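Local structure of uncharacterized protein (Bacteroides thetaiotaomicron, 4LB8) at residues L183-S188 with G269-W274; R220-A225 with I242-D247; M64-E69 with G99-F104; V121-F126 with G131-G136. The protein is of unknown function but, as a DUF4848 family member made with a signal sequence, is probably exported, perhaps as a lipoprotein. All coordinates share one frame; numbering follows the deposited sequence.

From the N terminus, contact 3 closes first, bringing the loop after helix 84-98 back onto helix 63-80. Contact 4 follows in series, a short closure between a 3-10 turn and strand 132-135. These two are neighbours, their centres 15 Å apart, with M64 N a probable hydrogen-bond donor to E124 O. On the opposite side of the chain's centre, the loop closed by contact 1 contains contact 2. Both join the four-stranded sheet of strands 213-220, 244-247, 268-275 and 284-289 to the larger antiparallel sheet, and their centres lie 11 Å apart. Contacts 1 and 3 have centres about 43 Å apart, in separate parts of an elongated chain.

Contact 1. Residues L183-S188 with G269-W274; sequences LYLSVS and GTIEIW
Flat rings take no part where L183 and L185 meet I271 and I273: W274 stacks on H214 with Y280 edge-to-face, and Y184 turns to R151 of the second subunit in a cation-pi contact. The flat group that does take part is the peptide of L183, whose O lies 3.7 Å from I271 CD1. The I271 and L183 side chains cross obliquely, I271 CD1 to L183 CD2 at 3.9 Å, and the same methyl comes within 4.4 Å of L185 CD1. I271 CG1 stands between its backbone N and carbonyl carbon (chi1 54°), which carries CD1 toward L183 and L185. Nearer the backbone, L183 CB packs on I273 CG1 at 3.9 Å. The L183 branch extends anti to its own nitrogen (chi1 -178°), leading CG and CD2 to I271. Strands 183-188 and 269-274 run roughly antiparallel at 147°, their axes 8.6 Å apart, and belong to different antiparallel sheets, as in a beta-sandwich. A172, the backbone partner of L183 on strand 171-175, also touches both isoleucines. All four touching residues are buried and purely aliphatic, so cohesion here depends on hydrophobic burial and shape, without a directional bond between the segments.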
# COMPACT_ATOMS: atom_id res chain seq x y z
N LEU A 183 10.46 -8.60 -7.29
CA LEU A 183 11.86 -8.83 -7.61
C LEU A 183 12.63 -8.79 -6.29
O LEU A 183 12.74 -7.73 -5.65
CB LEU A 183 12.41 -7.83 -8.65
CG LEU A 183 13.88 -8.04 -9.09
CD1 LEU A 183 14.14 -9.43 -9.59
CD2 LEU A 183 14.26 -7.01 -10.13
N TYR A 184 13.10 -9.97 -5.86
CA TYR A 184 13.81 -10.19 -4.61
C TYR A 184 15.25 -10.57 -4.92
O TYR A 184 15.48 -11.46 -5.74
CB TYR A 184 13.06 -11.26 -3.75
CG TYR A 184 11.65 -10.79 -3.43
CD1 TYR A 184 11.40 -9.97 -2.33
CD2 TYR A 184 10.59 -11.04 -4.31
CE1 TYR A 184 10.14 -9.42 -2.10
CE2 TYR A 184 9.32 -10.49 -4.09
CZ TYR A 184 9.10 -9.69 -2.98
OH TYR A 184 7.85 -9.18 -2.72
N LEU A 185 16.21 -9.85 -4.30
CA LEU A 185 17.65 -10.06 -4.47
C LEU A 185 18.34 -10.50 -3.20
O LEU A 185 18.03 -9.99 -2.12
CB LEU A 185 18.36 -8.80 -5.00
CG LEU A 185 17.88 -8.22 -6.34
CD1 LEU A 185 18.70 -7.01 -6.68
CD2 LEU A 185 17.89 -9.26 -7.47
N SER A 186 19.30 -11.41 -3.36
CA SER A 186 20.14 -11.94 -2.28
C SER A 186 21.52 -12.24 -2.87
O SER A 186 21.67 -12.21 -4.09
CB SER A 186 19.52 -13.17 -1.61
OG SER A 186 19.34 -14.29 -2.46
N VAL A 187 22.55 -12.43 -2.03
CA VAL A 187 23.90 -12.66 -2.55
C VAL A 187 24.62 -13.74 -1.74
O VAL A 187 24.63 -13.69 -0.50
CB VAL A 187 24.74 -11.34 -2.67
CG1 VAL A 187 24.98 -10.67 -1.31
CG2 VAL A 187 26.04 -11.54 -3.45
N SER A 188 25.23 -14.69 -2.45
CA SER A 188 26.02 -15.80 -1.88
C SER A 188 27.38 -15.80 -2.51
O SER A 188 27.51 -16.16 -3.68
CB SER A 188 25.33 -17.14 -2.14
OG SER A 188 26.02 -18.26 -1.63
N GLY A 269 22.57 0.58 -5.63
CA GLY A 269 21.77 1.16 -6.69
C GLY A 269 20.29 0.94 -6.46
O GLY A 269 19.85 0.76 -5.32
N THR A 270 19.52 0.98 -7.56
CA THR A 270 18.06 0.80 -7.53
C THR A 270 17.55 -0.25 -8.54
O THR A 270 18.19 -0.53 -9.56
CB THR A 270 17.34 2.15 -7.82
OG1 THR A 270 17.60 2.61 -9.16
CG2 THR A 270 17.66 3.22 -6.78
N ILE A 271 16.38 -0.82 -8.24
CA ILE A 271 15.62 -1.73 -9.10
C ILE A 271 14.16 -1.27 -9.12
O ILE A 271 13.64 -0.73 -8.12
CB ILE A 271 15.74 -3.23 -8.74
CG1 ILE A 271 15.38 -3.49 -7.24
CG2 ILE A 271 17.13 -3.77 -9.14
CD1 ILE A 271 14.88 -4.92 -6.88
N GLU A 272 13.52 -1.44 -10.29
CA GLU A 272 12.11 -1.17 -10.58
C GLU A 272 11.55 -2.40 -11.27
O GLU A 272 12.19 -2.92 -12.20
CB GLU A 272 11.94 0.07 -11.46
CG GLU A 272 12.35 1.37 -10.80
CD GLU A 272 12.53 2.49 -11.79
OE1 GLU A 272 11.71 2.60 -12.73
OE2 GLU A 272 13.51 3.26 -11.66
N ILE A 273 10.35 -2.87 -10.83
CA ILE A 273 9.69 -4.08 -11.35
C ILE A 273 8.22 -3.82 -11.66
O ILE A 273 7.49 -3.25 -10.83
CB ILE A 273 9.86 -5.28 -10.34
CG1 ILE A 273 9.38 -6.65 -10.88
CG2 ILE A 273 9.22 -4.99 -8.98
CD1 ILE A 273 10.29 -7.33 -12.01
N TRP A 274 7.78 -4.29 -12.84
CA TRP A 274 6.38 -4.32 -13.28
C TRP A 274 6.21 -5.56 -14.19
O TRP A 274 7.15 -6.34 -14.33
CB TRP A 274 5.90 -3.00 -13.92
CG TRP A 274 6.48 -2.66 -15.26
CD1 TRP A 274 5.87 -2.79 -16.48
CD2 TRP A 274 7.76 -2.05 -15.52
NE1 TRP A 274 6.72 -2.37 -17.48
CE2 TRP A 274 7.87 -1.89 -16.92
CE3 TRP A 274 8.83 -1.64 -14.70
CZ2 TRP A 274 9.03 -1.37 -17.52
CZ3 TRP A 274 9.96 -1.08 -15.30
CH2 TRP A 274 10.05 -0.96 -16.69

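Contact 2. Residues R220-A225 with I242-D247; sequences RGFEFA and IPFAID
F224 and F244 form the nearest backbone pair, CA to CA 9.6 Å, on strands 222-225 and 244-247, whose axes pass 10.9 Å apart with directions only 23° from parallel. F244 brings CE2 and CZ over one face of the F224 ring: F244 CE2 sits 3.5 Å above the F224 plane, over its centre, and the two planes meet at 48°. F244 CZ lies 3.5 Å from F224 CD1 and also meets F222 CE2 at 3.9 Å, the two rings touching there at their edges. F244 CG stands between the backbone N and the carbonyl carbon (chi1 72°), which lifts the ring toward both phenylalanines, while I242 O lies in the ring plane at the edge. I246 completes the cluster, with CD1 3.7 Å from F224 CE1. With an alanine in place of F224, the F244 ring and the I246 CD1 methyl would probably lose their shared support, leaving a gap and F244 freer to turn. A bound di(hydroxyethyl)ether, probably from the crystallisation liquor, lies about 3 Å from the F224 side chain at the nearest atoms. Strand 222-226 pairs with 235-238 and 254-262; strand 244-247 edges another sheet beside 213-220, where F244 and I246 both rest on V217.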
# COMPACT_ATOMS: atom_id res chain seq x y z
N ARG A 220 25.76 -0.13 -9.12
CA ARG A 220 27.20 0.13 -9.05
C ARG A 220 27.92 -1.12 -8.57
O ARG A 220 27.40 -1.82 -7.70
CB ARG A 220 27.52 1.33 -8.14
CG ARG A 220 27.56 2.66 -8.87
CD ARG A 220 27.25 3.85 -7.98
NE ARG A 220 26.32 3.58 -6.86
CZ ARG A 220 24.98 3.65 -6.91
NH1 ARG A 220 24.37 3.93 -8.05
NH2 ARG A 220 24.26 3.41 -5.82
N GLY A 221 29.09 -1.39 -9.14
CA GLY A 221 29.91 -2.55 -8.81
C GLY A 221 29.20 -3.83 -9.18
O GLY A 221 29.14 -4.77 -8.38
N PHE A 222 28.64 -3.84 -10.39
CA PHE A 222 27.80 -4.93 -10.85
C PHE A 222 28.09 -5.40 -12.26
O PHE A 222 28.30 -4.61 -13.20
CB PHE A 222 26.33 -4.49 -10.75
CG PHE A 222 25.28 -5.51 -11.13
CD1 PHE A 222 25.02 -6.60 -10.30
CD2 PHE A 222 24.55 -5.38 -12.31
CE1 PHE A 222 24.04 -7.54 -10.65
CE2 PHE A 222 23.56 -6.31 -12.64
CZ PHE A 222 23.31 -7.38 -11.81
N GLU A 223 27.99 -6.72 -12.40
CA GLU A 223 28.10 -7.51 -13.60
C GLU A 223 26.78 -8.24 -13.78
O GLU A 223 26.32 -8.89 -12.84
CB GLU A 223 29.25 -8.49 -13.42
CG GLU A 223 30.11 -8.64 -14.64
CD GLU A 223 31.29 -9.55 -14.40
OE1 GLU A 223 31.28 -10.28 -13.38
OE2 GLU A 223 32.20 -9.55 -15.26
N PHE A 224 26.16 -8.10 -14.94
CA PHE A 224 24.88 -8.74 -15.20
C PHE A 224 25.06 -10.09 -15.85
O PHE A 224 25.86 -10.24 -16.78
CB PHE A 224 24.01 -7.84 -16.08
CG PHE A 224 22.66 -8.37 -16.47
CD1 PHE A 224 21.71 -8.71 -15.50
CD2 PHE A 224 22.28 -8.44 -17.81
CE1 PHE A 224 20.44 -9.14 -15.87
CE2 PHE A 224 21.00 -8.88 -18.18
CZ PHE A 224 20.09 -9.22 -17.21
N ALA A 225 24.29 -11.08 -15.35
CA ALA A 225 24.27 -12.44 -15.89
C ALA A 225 23.32 -12.44 -17.07
O ALA A 225 22.13 -12.72 -16.93
CB ALA A 225 23.84 -13.43 -14.82
N ILE A 242 25.75 1.38 -15.15
CA ILE A 242 25.12 1.39 -16.48
C ILE A 242 23.67 0.99 -16.33
O ILE A 242 23.38 -0.19 -16.05
CB ILE A 242 25.85 0.51 -17.53
CG1 ILE A 242 27.31 0.95 -17.74
CG2 ILE A 242 25.08 0.49 -18.85
CD1 ILE A 242 28.24 -0.18 -18.31
N PRO A 243 22.72 1.96 -16.48
CA PRO A 243 21.30 1.60 -16.38
C PRO A 243 20.93 0.69 -17.54
O PRO A 243 21.46 0.85 -18.66
CB PRO A 243 20.59 2.97 -16.46
CG PRO A 243 21.65 3.99 -16.24
CD PRO A 243 22.89 3.38 -16.82
N PHE A 244 20.10 -0.33 -17.27
CA PHE A 244 19.70 -1.24 -18.31
C PHE A 244 18.34 -1.84 -17.97
O PHE A 244 17.90 -1.80 -16.82
CB PHE A 244 20.77 -2.33 -18.57
CG PHE A 244 20.90 -3.36 -17.49
CD1 PHE A 244 21.72 -3.13 -16.39
CD2 PHE A 244 20.20 -4.55 -17.55
CE1 PHE A 244 21.83 -4.08 -15.37
CE2 PHE A 244 20.30 -5.50 -16.54
CZ PHE A 244 21.12 -5.26 -15.46
N ALA A 245 17.67 -2.39 -19.00
CA ALA A 245 16.34 -2.99 -18.87
C ALA A 245 16.37 -4.49 -19.08
O ALA A 245 17.22 -5.00 -19.79
CB ALA A 245 15.40 -2.35 -19.86
N ILE A 246 15.45 -5.19 -18.42
CA ILE A 246 15.17 -6.63 -18.49
C ILE A 246 13.69 -6.76 -18.90
O ILE A 246 12.80 -6.24 -18.22
CB ILE A 246 15.48 -7.36 -17.15
CG1 ILE A 246 16.93 -7.14 -16.67
CG2 ILE A 246 15.09 -8.85 -17.20
CD1 ILE A 246 17.18 -7.52 -15.22
N ASP A 247 13.46 -7.37 -20.04
CA ASP A 247 12.14 -7.63 -20.62
C ASP A 247 12.14 -9.09 -20.95
O ASP A 247 12.73 -9.49 -21.95
CB ASP A 247 11.90 -6.75 -21.85
CG ASP A 247 11.91 -5.26 -21.54
OD1 ASP A 247 11.17 -4.84 -20.61
OD2 ASP A 247 12.64 -4.51 -22.24

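Contact 3. Residues M64-E69 with G99-F104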
# COMPACT_ATOMS: atom_id res chain seq x y z
N MSE A 64 -11.99 26.26 12.15
CA MSE A 64 -11.96 26.26 10.70
C MSE A 64 -11.12 27.44 10.16
O MSE A 64 -10.28 27.21 9.28
CB MSE A 64 -13.38 26.29 10.13
CG MSE A 64 -13.41 26.00 8.65
SE MSE A 64 -13.95 27.48 7.48
CE MSE A 64 -12.82 28.73 7.83
N ILE A 65 -11.32 28.68 10.69
CA ILE A 65 -10.57 29.88 10.26
C ILE A 65 -9.08 29.69 10.57
O ILE A 65 -8.24 30.03 9.74
CB ILE A 65 -11.14 31.21 10.88
CG1 ILE A 65 -12.67 31.40 10.61
CG2 ILE A 65 -10.30 32.46 10.51
CD1 ILE A 65 -13.14 31.76 9.13
N LEU A 66 -8.77 29.09 11.73
CA LEU A 66 -7.40 28.77 12.12
C LEU A 66 -6.78 27.76 11.15
O LEU A 66 -5.61 27.90 10.83
CB LEU A 66 -7.36 28.24 13.57
CG LEU A 66 -5.98 28.21 14.22
CD1 LEU A 66 -5.45 29.61 14.45
CD2 LEU A 66 -6.02 27.42 15.51
N MSE A 67 -7.54 26.75 10.67
CA MSE A 67 -7.10 25.73 9.71
C MSE A 67 -6.79 26.39 8.36
O MSE A 67 -5.77 26.07 7.75
CB MSE A 67 -8.15 24.62 9.55
CG MSE A 67 -7.67 23.41 8.72
SE MSE A 67 -6.11 22.51 9.45
CE MSE A 67 -7.00 21.16 10.56
N GLN A 68 -7.63 27.34 7.92
CA GLN A 68 -7.37 28.12 6.71
C GLN A 68 -6.00 28.82 6.84
O GLN A 68 -5.15 28.71 5.95
CB GLN A 68 -8.47 29.18 6.48
CG GLN A 68 -9.83 28.66 6.11
CD GLN A 68 -10.00 28.48 4.62
OE1 GLN A 68 -10.13 27.35 4.13
NE2 GLN A 68 -10.08 29.59 3.87
N GLU A 69 -5.79 29.51 7.98
CA GLU A 69 -4.57 30.24 8.30
C GLU A 69 -3.36 29.32 8.36
O GLU A 69 -2.31 29.64 7.80
CB GLU A 69 -4.73 30.96 9.64
CG GLU A 69 -5.67 32.15 9.61
CD GLU A 69 -5.77 32.91 10.92
OE1 GLU A 69 -5.04 32.56 11.88
OE2 GLU A 69 -6.58 33.86 10.99
N GLY A 99 0.49 23.26 17.15
CA GLY A 99 0.55 21.94 17.78
C GLY A 99 -0.25 21.67 19.03
O GLY A 99 -0.21 20.54 19.53
N ASP A 100 -0.99 22.67 19.54
CA ASP A 100 -1.85 22.53 20.71
C ASP A 100 -3.32 22.40 20.29
O ASP A 100 -3.96 21.38 20.63
CB ASP A 100 -1.62 23.68 21.68
CG ASP A 100 -0.31 23.48 22.43
OD1 ASP A 100 0.77 23.67 21.81
OD2 ASP A 100 -0.37 23.00 23.58
N VAL A 101 -3.86 23.38 19.51
CA VAL A 101 -5.22 23.32 18.97
C VAL A 101 -5.28 22.13 17.97
O VAL A 101 -6.24 21.34 17.99
CB VAL A 101 -5.64 24.66 18.29
CG1 VAL A 101 -7.07 24.59 17.78
CG2 VAL A 101 -5.48 25.83 19.23
N PHE A 102 -4.22 21.99 17.14
CA PHE A 102 -4.12 20.94 16.14
C PHE A 102 -3.11 19.89 16.52
O PHE A 102 -2.34 20.03 17.45
CB PHE A 102 -3.82 21.51 14.75
CG PHE A 102 -4.91 22.43 14.25
CD1 PHE A 102 -6.25 22.10 14.42
CD2 PHE A 102 -4.59 23.64 13.63
CE1 PHE A 102 -7.26 22.95 13.95
CE2 PHE A 102 -5.60 24.50 13.18
CZ PHE A 102 -6.93 24.14 13.33
N MSE A 103 -3.12 18.83 15.75
CA MSE A 103 -2.40 17.58 15.92
C MSE A 103 -1.57 17.29 14.66
O MSE A 103 -2.04 17.52 13.55
CB MSE A 103 -3.55 16.58 16.09
CG MSE A 103 -3.21 15.18 16.26
SE MSE A 103 -4.90 14.25 16.42
CE MSE A 103 -5.54 14.19 14.66
N PHE A 104 -0.34 16.80 14.83
CA PHE A 104 0.54 16.49 13.69
C PHE A 104 0.66 14.98 13.52
O PHE A 104 0.32 14.23 14.44
CB PHE A 104 1.92 17.19 13.84
CG PHE A 104 1.81 18.67 13.54
CD1 PHE A 104 1.84 19.14 12.23
CD2 PHE A 104 1.54 19.58 14.57
CE1 PHE A 104 1.68 20.51 11.96
CE2 PHE A 104 1.35 20.95 14.29
CZ PHE A 104 1.43 21.40 12.98
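A Met-aromatic contact between M67 of helix 63-80 and F102 of the loop after helix 84-98 lies at the heart of this helix-to-loop packing. M67 is a selenomethionine, and its SE stands 4.4 Å from the F102 ring centroid, 18° off the normal. The terminal methyl covers the same face as a CH-pi contact, M67 CE lying 4.0 Å from that centroid. M67 CG leaves anti to the backbone N (chi1 -172°), and bends at the next two torsions fold the selenium and methyl over the ring. Against the opposite face lies V101 CG1, 4.1 Å above the F102 plane and toward its rim. L66 slides past the ring in the opposite direction, its CD2 3.8 Å from F102 CE2, and meets V101 tip to tip, L66 CD2 to V101 CG1 at 3.8 Å. The far end of the ring, F102 CZ, reaches the helix backbone 3.8 Å from M67 N. Replacing F102 by a serine would probably leave the M67 methyl without its aromatic face and open a gap between loop and helix. Y98 at the end of helix 84-98 packs on L66, R117 hydrogen-bonds D100 O of the loop, and M67 packs on N254 of the second subunit.

Contact 4. Residues V121-F126 with G131-G136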
# COMPACT_ATOMS: atom_id res chain seq x y z
N VAL A 121 -15.89 16.07 12.71
CA VAL A 121 -15.12 17.00 11.88
C VAL A 121 -15.85 18.31 11.49
O VAL A 121 -15.22 19.38 11.53
CB VAL A 121 -14.52 16.31 10.63
CG1 VAL A 121 -13.46 15.30 11.03
CG2 VAL A 121 -15.58 15.65 9.73
N ALA A 122 -17.14 18.22 11.10
CA ALA A 122 -17.89 19.40 10.63
C ALA A 122 -18.11 20.41 11.77
O ALA A 122 -18.32 21.57 11.49
CB ALA A 122 -19.21 19.00 9.99
N ASN A 123 -17.93 20.01 13.03
CA ASN A 123 -18.05 20.92 14.18
C ASN A 123 -16.95 22.01 14.21
O ASN A 123 -17.09 22.97 14.96
CB ASN A 123 -18.05 20.14 15.48
CG ASN A 123 -19.38 19.55 15.79
OD1 ASN A 123 -20.40 20.04 15.34
ND2 ASN A 123 -19.44 18.50 16.60
N GLU A 124 -15.90 21.87 13.36
CA GLU A 124 -14.78 22.82 13.20
C GLU A 124 -15.30 24.25 12.90
O GLU A 124 -14.66 25.22 13.31
CB GLU A 124 -13.80 22.35 12.11
CG GLU A 124 -14.35 22.33 10.68
CD GLU A 124 -13.33 22.49 9.57
OE1 GLU A 124 -12.14 22.77 9.87
OE2 GLU A 124 -13.72 22.36 8.39
N TYR A 125 -16.45 24.36 12.23
CA TYR A 125 -17.09 25.63 11.90
C TYR A 125 -17.53 26.39 13.15
O TYR A 125 -17.59 27.61 13.11
CB TYR A 125 -18.33 25.39 11.01
CG TYR A 125 -18.02 24.69 9.70
CD1 TYR A 125 -17.18 25.28 8.76
CD2 TYR A 125 -18.62 23.48 9.38
CE1 TYR A 125 -16.85 24.61 7.58
CE2 TYR A 125 -18.34 22.83 8.18
CZ TYR A 125 -17.45 23.40 7.29
OH TYR A 125 -17.16 22.77 6.11
N PHE A 126 -17.88 25.69 14.24
CA PHE A 126 -18.43 26.38 15.39
C PHE A 126 -17.58 26.29 16.66
O PHE A 126 -17.68 27.20 17.48
CB PHE A 126 -19.86 25.90 15.67
CG PHE A 126 -20.82 25.87 14.49
CD1 PHE A 126 -21.09 27.02 13.77
CD2 PHE A 126 -21.48 24.70 14.15
CE1 PHE A 126 -22.01 27.00 12.70
CE2 PHE A 126 -22.41 24.68 13.09
CZ PHE A 126 -22.66 25.83 12.37
N GLY A 131 -12.02 23.89 21.61
CA GLY A 131 -12.91 22.86 21.07
C GLY A 131 -14.26 22.87 21.74
O GLY A 131 -14.85 21.82 21.97
N GLU A 132 -14.77 24.09 22.04
CA GLU A 132 -16.04 24.28 22.71
C GLU A 132 -17.05 25.09 21.93
O GLU A 132 -16.70 26.02 21.18
CB GLU A 132 -15.82 25.01 24.04
CG GLU A 132 -15.09 24.19 25.07
CD GLU A 132 -14.55 24.97 26.25
OE1 GLU A 132 -14.58 26.23 26.21
OE2 GLU A 132 -14.06 24.32 27.20
N PHE A 133 -18.33 24.78 22.20
CA PHE A 133 -19.52 25.51 21.77
C PHE A 133 -20.60 25.21 22.80
O PHE A 133 -20.42 24.31 23.63
CB PHE A 133 -19.97 25.22 20.32
CG PHE A 133 -20.48 23.83 20.06
CD1 PHE A 133 -19.60 22.80 19.73
CD2 PHE A 133 -21.84 23.54 20.14
CE1 PHE A 133 -20.07 21.50 19.51
CE2 PHE A 133 -22.31 22.24 19.92
CZ PHE A 133 -21.42 21.23 19.61
N MSE A 134 -21.70 25.99 22.77
CA MSE A 134 -22.77 25.83 23.73
C MSE A 134 -24.13 25.62 23.11
O MSE A 134 -24.44 26.21 22.07
CB MSE A 134 -22.82 27.04 24.66
CG MSE A 134 -21.67 27.09 25.65
SE MSE A 134 -21.93 28.51 26.92
CE MSE A 134 -23.23 27.63 28.09
N ILE A 135 -24.96 24.77 23.79
CA ILE A 135 -26.39 24.52 23.48
C ILE A 135 -27.15 25.07 24.68
O ILE A 135 -27.17 24.43 25.74
CB ILE A 135 -26.76 23.03 23.14
CG1 ILE A 135 -25.84 22.37 22.07
CG2 ILE A 135 -28.26 22.90 22.80
CD1 ILE A 135 -25.59 23.14 20.87
N GLY A 136 -27.70 26.28 24.53
CA GLY A 136 -28.37 26.99 25.61
C GLY A 136 -27.40 27.20 26.75
O GLY A 136 -26.32 27.77 26.55
O HOH W 1 -17.75 28.28 20.20
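A single water joins the backbones of F126 and E132 by donating to both carbonyls, 2.7 Å to E132 O and 2.9 Å to F126 O. Both its hydrogens are thus used, and it bridges two oxygens 4.0 Å apart, F126 O and E132 O. Beside this bridge, F133 CB lies 4.2 Å from F126 O. F133 CG stands between its own backbone N and carbonyl carbon (chi1 67°), turning the ring to the side where N123 waits: N123 ND2 approaches obliquely, 4.2 Å from F133 CE1. The amide's hydrogen bonds go to other residues, OD1 to Y36 OH and ND2 to D142 OD2, so N123 is held at both ends while its nitrogen brushes the ring. Residues 121-125 form a 3-10 turn, with E124 N bonded to V121 O at 3.2 Å and, at its end, F126 N to N123 O at 2.9 Å. The other partner is strand 132-135, an inner strand of a mixed four-stranded sheet, parallel to 27-30 and antiparallel to 138-141. The end of F126 leads away from the strand: Y125 CB lies over one face of its ring, and F30 meets it edge-to-face. The 3-10 turn also faces the second subunit, where T256 accepts a hydrogen bond from Y125 OH through its backbone O and bonds E124 OE2 through its hydroxyl.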